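Long-range contact in 1-deoxy-D-xylulose 5-phosphate reductoisomerase (Moraxella catarrhalis, PDB 4ZQG), which probably catalyses the NAD(P)H-dependent rearrangement and reduction of 1-deoxy-D-xylulose 5-phosphate to 2-C-methyl-D-erythritol 4-phosphate in the MEP pathway of isoprenoid synthesis: residues 363-377 against 394-406. Numbering follows the deposited sequence.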
loop_
_atom_site.group_PDB
_atom_site.type_symbol
_atom_site.label_atom_id
_atom_site.label_comp_id
_atom_site.label_asym_id
_atom_site.label_seq_id
_atom_site.Cartn_x
_atom_site.Cartn_y
_atom_site.Cartn_z
ATOM N N ILE A 363 -27.493 22.416 -12.922
ATOM C CA ILE A 363 -26.927 23.757 -12.906
ATOM C C ILE A 363 -25.520 23.730 -13.444
ATOM O O ILE A 363 -25.131 24.625 -14.201
ATOM C CB ILE A 363 -26.886 24.337 -11.456
ATOM C CG1 ILE A 363 -28.300 24.569 -10.918
ATOM C CG2 ILE A 363 -26.037 25.609 -11.373
ATOM C CD1 ILE A 363 -29.223 25.297 -11.885
ATOM N N VAL A 364 -24.767 22.719 -13.025
ATOM C CA VAL A 364 -23.366 22.572 -13.415
ATOM C C VAL A 364 -23.196 22.210 -14.902
ATOM O O VAL A 364 -22.275 22.703 -15.548
ATOM C CB VAL A 364 -22.625 21.530 -12.537
ATOM C CG1 VAL A 364 -21.183 21.360 -12.987
ATOM C CG2 VAL A 364 -22.630 21.964 -11.073
ATOM N N LYS A 365 -24.072 21.380 -15.447
ATOM C CA LYS A 365 -23.982 21.069 -16.857
ATOM C C LYS A 365 -24.310 22.314 -17.634
ATOM O O LYS A 365 -23.548 22.738 -18.534
ATOM C CB LYS A 365 -24.950 19.962 -17.241
ATOM C CG LYS A 365 -24.763 19.474 -18.664
ATOM C CD LYS A 365 -25.843 18.478 -19.112
ATOM C CE LYS A 365 -25.460 17.818 -20.440
ATOM N NZ LYS A 365 -26.544 16.976 -21.022
ATOM N N ALA A 366 -25.432 22.928 -17.254
ATOM C CA ALA A 366 -25.934 24.086 -17.972
ATOM C C ALA A 366 -24.832 25.111 -18.042
ATOM O O ALA A 366 -24.619 25.734 -19.078
ATOM C CB ALA A 366 -27.178 24.655 -17.312
ATOM N N CYS A 367 -24.099 25.239 -16.951
ATOM C CA CYS A 367 -22.914 26.090 -16.935
ATOM C C CYS A 367 -21.717 25.600 -17.805
ATOM O O CYS A 367 -21.030 26.415 -18.433
ATOM C CB CYS A 367 -22.460 26.304 -15.499
ATOM S SG CYS A 367 -23.525 27.464 -14.624
ATOM N N LEU A 368 -21.448 24.298 -17.842
ATOM C CA LEU A 368 -20.341 23.837 -18.646
ATOM C C LEU A 368 -20.668 24.089 -20.113
ATOM O O LEU A 368 -19.796 24.553 -20.856
ATOM C CB LEU A 368 -20.020 22.366 -18.393
ATOM C CG LEU A 368 -19.241 22.098 -17.113
ATOM C CD1 LEU A 368 -19.490 20.694 -16.620
ATOM C CD2 LEU A 368 -17.759 22.355 -17.305
ATOM N N ASP A 369 -21.926 23.823 -20.491
ATOM C CA ASP A 369 -22.377 23.938 -21.874
ATOM C C ASP A 369 -22.858 25.325 -22.292
ATOM O O ASP A 369 -23.279 25.509 -23.420
ATOM C CB ASP A 369 -23.467 22.900 -22.166
ATOM C CG ASP A 369 -22.937 21.467 -22.138
ATOM O OD1 ASP A 369 -23.774 20.541 -22.135
ATOM O OD2 ASP A 369 -21.693 21.261 -22.107
ATOM N N ASP A 370 -22.776 26.303 -21.396
ATOM C CA ASP A 370 -23.158 27.680 -21.712
ATOM C C ASP A 370 -22.156 28.416 -22.602
ATOM O O ASP A 370 -20.966 28.477 -22.278
ATOM C CB ASP A 370 -23.299 28.462 -20.418
ATOM C CG ASP A 370 -23.742 29.876 -20.644
ATOM O OD1 ASP A 370 -24.824 30.228 -20.126
ATOM O OD2 ASP A 370 -23.014 30.627 -21.332
ATOM N N LYS A 371 -22.654 29.040 -23.676
ATOM C CA LYS A 371 -21.775 29.650 -24.679
ATOM C C LYS A 371 -20.949 30.805 -24.108
ATOM O O LYS A 371 -19.791 30.996 -24.487
ATOM C CB LYS A 371 -22.563 30.095 -25.911
ATOM C CG LYS A 371 -23.142 28.933 -26.711
ATOM N N THR A 372 -21.520 31.540 -23.168
ATOM C CA THR A 372 -20.812 32.668 -22.546
ATOM C C THR A 372 -19.690 32.213 -21.618
ATOM O O THR A 372 -18.660 32.877 -21.487
ATOM C CB THR A 372 -21.808 33.588 -21.818
ATOM O OG1 THR A 372 -22.846 33.908 -22.742
ATOM C CG2 THR A 372 -21.157 34.875 -21.348
ATOM N N ILE A 373 -19.881 31.078 -20.977
ATOM C CA ILE A 373 -18.822 30.513 -20.181
ATOM C C ILE A 373 -17.758 29.924 -21.132
ATOM O O ILE A 373 -16.575 30.248 -21.037
ATOM C CB ILE A 373 -19.407 29.494 -19.174
ATOM C CG1 ILE A 373 -20.103 30.271 -18.055
ATOM C CG2 ILE A 373 -18.331 28.593 -18.589
ATOM C CD1 ILE A 373 -21.127 29.485 -17.266
ATOM N N ALA A 374 -18.194 29.118 -22.090
ATOM C CA ALA A 374 -17.254 28.467 -23.016
ATOM C C ALA A 374 -16.274 29.394 -23.772
ATOM O O ALA A 374 -15.207 28.941 -24.199
ATOM C CB ALA A 374 -18.011 27.579 -23.993
ATOM N N GLN A 375 -16.606 30.673 -23.932
ATOM C CA GLN A 375 -15.656 31.609 -24.554
ATOM C C GLN A 375 -14.301 31.627 -23.864
ATOM O O GLN A 375 -13.297 31.909 -24.513
ATOM C CB GLN A 375 -16.156 33.067 -24.618
ATOM C CG GLN A 375 -17.661 33.291 -24.546
ATOM C CD GLN A 375 -18.115 34.767 -24.610
ATOM O OE1 GLN A 375 -18.888 35.151 -25.488
ATOM N NE2 GLN A 375 -17.663 35.578 -23.672
ATOM N N ASP A 376 -14.274 31.380 -22.556
ATOM C CA ASP A 376 -13.054 31.600 -21.772
ATOM C C ASP A 376 -12.270 30.309 -21.565
ATOM O O ASP A 376 -11.157 30.318 -21.017
ATOM C CB ASP A 376 -13.387 32.265 -20.426
ATOM C CG ASP A 376 -13.999 33.652 -20.584
ATOM O OD1 ASP A 376 -13.456 34.482 -21.343
ATOM O OD2 ASP A 376 -15.029 33.934 -19.933
ATOM N N TYR A 377 -12.831 29.200 -22.021
ATOM C CA TYR A 377 -12.132 27.931 -21.917
ATOM C C TYR A 377 -10.735 27.912 -22.527
ATOM O O TYR A 377 -9.863 27.220 -21.992
ATOM C CB TYR A 377 -12.949 26.805 -22.528
ATOM C CG TYR A 377 -14.164 26.433 -21.730
ATOM C CD1 TYR A 377 -14.432 26.988 -20.479
ATOM C CD2 TYR A 377 -15.028 25.498 -22.209
ATOM C CE1 TYR A 377 -15.537 26.608 -19.763
ATOM C CE2 TYR A 377 -16.132 25.109 -21.493
ATOM C CZ TYR A 377 -16.387 25.675 -20.266
ATOM O OH TYR A 377 -17.512 25.256 -19.606
ATOM N N MET A 394 -13.240 34.808 -14.157
ATOM C CA MET A 394 -14.110 33.738 -14.615
ATOM C C MET A 394 -14.915 33.219 -13.474
ATOM O O MET A 394 -16.084 32.876 -13.626
ATOM C CB MET A 394 -13.303 32.584 -15.201
ATOM C CG MET A 394 -14.173 31.374 -15.538
ATOM S SD MET A 394 -14.540 31.272 -17.270
ATOM C CE MET A 394 -15.186 29.627 -17.354
ATOM N N ASP A 395 -14.273 33.120 -12.324
ATOM C CA ASP A 395 -14.998 32.887 -11.100
ATOM C C ASP A 395 -16.203 33.838 -10.994
ATOM O O ASP A 395 -17.337 33.368 -10.941
ATOM C CB ASP A 395 -14.058 33.044 -9.909
ATOM C CG ASP A 395 -14.728 32.704 -8.593
ATOM O OD1 ASP A 395 -15.343 31.614 -8.508
ATOM O OD2 ASP A 395 -14.656 33.559 -7.672
ATOM N N LYS A 396 -15.967 35.157 -11.014
ATOM C CA LYS A 396 -17.080 36.159 -10.836
ATOM C C LYS A 396 -18.143 35.907 -11.890
ATOM O O LYS A 396 -19.339 35.910 -11.615
ATOM C CB LYS A 396 -16.607 37.629 -10.923
ATOM C CG LYS A 396 -15.923 38.198 -9.682
ATOM N N LYS A 397 -17.673 35.614 -13.091
ATOM C CA LYS A 397 -18.563 35.372 -14.198
ATOM C C LYS A 397 -19.435 34.132 -14.022
ATOM O O LYS A 397 -20.650 34.185 -14.204
ATOM C CB LYS A 397 -17.757 35.270 -15.475
ATOM C CG LYS A 397 -18.611 35.146 -16.722
ATOM C CD LYS A 397 -17.729 35.387 -17.922
ATOM C CE LYS A 397 -18.471 35.116 -19.211
ATOM N NZ LYS A 397 -17.605 35.438 -20.377
ATOM N N VAL A 398 -18.831 33.011 -13.673
ATOM C CA VAL A 398 -19.622 31.811 -13.441
ATOM C C VAL A 398 -20.567 32.019 -12.267
ATOM O O VAL A 398 -21.733 31.571 -12.302
ATOM C CB VAL A 398 -18.734 30.582 -13.171
ATOM C CG1 VAL A 398 -19.593 29.368 -12.855
ATOM C CG2 VAL A 398 -17.864 30.318 -14.398
ATOM N N ARG A 399 -20.080 32.731 -11.244
ATOM C CA ARG A 399 -20.962 33.102 -10.100
ATOM C C ARG A 399 -22.264 33.736 -10.586
ATOM O O ARG A 399 -23.339 33.225 -10.301
ATOM C CB ARG A 399 -20.228 33.959 -9.042
ATOM C CG ARG A 399 -19.622 33.105 -7.922
ATOM C CD ARG A 399 -18.631 33.826 -7.000
ATOM N NE ARG A 399 -17.472 32.988 -6.638
ATOM C CZ ARG A 399 -17.509 31.930 -5.827
ATOM N NH1 ARG A 399 -18.648 31.554 -5.233
ATOM N NH2 ARG A 399 -16.390 31.225 -5.635
ATOM N N LYS A 400 -22.145 34.783 -11.397
ATOM C CA LYS A 400 -23.316 35.464 -11.993
ATOM C C LYS A 400 -24.216 34.502 -12.779
ATOM O O LYS A 400 -25.420 34.453 -12.554
ATOM C CB LYS A 400 -22.850 36.606 -12.897
ATOM C CG LYS A 400 -23.936 37.224 -13.783
ATOM C CD LYS A 400 -23.476 37.465 -15.224
ATOM C CE LYS A 400 -22.401 38.543 -15.293
ATOM N NZ LYS A 400 -21.777 38.534 -16.639
ATOM N N ILE A 401 -23.619 33.709 -13.683
ATOM C CA ILE A 401 -24.398 32.931 -14.650
ATOM C C ILE A 401 -25.051 31.744 -13.995
ATOM O O ILE A 401 -26.206 31.412 -14.290
ATOM C CB ILE A 401 -23.532 32.490 -15.837
ATOM C CG1 ILE A 401 -23.093 33.711 -16.610
ATOM C CG2 ILE A 401 -24.317 31.589 -16.762
ATOM C CD1 ILE A 401 -22.294 33.417 -17.836
ATOM N N ALA A 402 -24.300 31.109 -13.106
ATOM C CA ALA A 402 -24.849 30.040 -12.308
ATOM C C ALA A 402 -26.018 30.555 -11.462
ATOM O O ALA A 402 -27.068 29.935 -11.428
ATOM C CB ALA A 402 -23.754 29.442 -11.424
ATOM N N THR A 403 -25.838 31.689 -10.784
ATOM C CA THR A 403 -26.957 32.310 -10.065
ATOM C C THR A 403 -28.149 32.487 -10.983
ATOM O O THR A 403 -29.267 32.164 -10.606
ATOM C CB THR A 403 -26.613 33.681 -9.486
ATOM O OG1 THR A 403 -25.487 33.578 -8.622
ATOM C CG2 THR A 403 -27.774 34.220 -8.680
ATOM N N ALA A 404 -27.905 32.982 -12.195
ATOM C CA ALA A 404 -28.974 33.164 -13.179
ATOM C C ALA A 404 -29.621 31.862 -13.568
ATOM O O ALA A 404 -30.820 31.799 -13.708
ATOM C CB ALA A 404 -28.458 33.868 -14.424
ATOM N N LYS A 405 -28.814 30.822 -13.779
ATOM C CA LYS A 405 -29.339 29.519 -14.155
ATOM C C LYS A 405 -30.265 28.998 -13.078
ATOM O O LYS A 405 -31.285 28.359 -13.368
ATOM C CB LYS A 405 -28.214 28.499 -14.311
ATOM C CG LYS A 405 -27.211 28.737 -15.436
ATOM C CD LYS A 405 -27.826 29.122 -16.771
ATOM C CE LYS A 405 -26.742 29.166 -17.851
ATOM N NZ LYS A 405 -27.310 29.017 -19.217
ATOM N N ILE A 406 -29.892 29.261 -11.826
ATOM C CA ILE A 406 -30.666 28.783 -10.682
ATOM C C ILE A 406 -32.030 29.408 -10.710
ATOM O O ILE A 406 -33.013 28.676 -10.726
ATOM C CB ILE A 406 -29.950 29.034 -9.336
ATOM C CG1 ILE A 406 -28.863 27.976 -9.140
ATOM C CG2 ILE A 406 -30.933 28.970 -8.175
ATOM C CD1 ILE A 406 -27.768 28.392 -8.198
#
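Lys405 reaches Asp370, and Lys397 reaches Thr372 and Asp376, along an apolar contact that runs from Met394 to Ile406 and packs helix 394-406 against the end of helix 359-368 and the short helix 371-374 in the helical C-terminal domain of the reductoisomerase. The axes of 363-368 and 394-406 approach to 9.7 Å at 127°, nearer to a right angle than to an antiparallel pairing. Lys405 bends at chi2 (-45°), bringing NZ to Asp370 OD1 at 2.9 Å; this salt bridge uses the anti side of the carboxylate. The other oxygen, OD2, accepts from Ile373 N, so the same carboxylate caps helix 371-374 and binds a lysine of helix 394-406. Between the lysines, the side chains of Ile373 and Ile401 run alongside each other, pointing opposite ways, with Ile373 CG1 3.8 Å from Ile401 CD1. Ile373 CG2 meets Met394 CE at 3.5 Å, and that methyl also lies at the edge of the Tyr377 ring, near its plane. Farther along, Cys367 SG rests on Ala402 CA at 3.7 Å, and Ile363 lies roughly perpendicular to Ile406. Helix 333-351 adjoins this seam, with Ala338 touching Ile373 and Ile337 touching Met394. Lys397 runs extended, its CE 3.4 Å from Thr372 CG2. Its ammonium joins backbone to side chain: NZ donates to Thr372 O, tilted 34° from the carbonyl plane, and to Asp376 OD2 on the syn side, each at 3.0 Å.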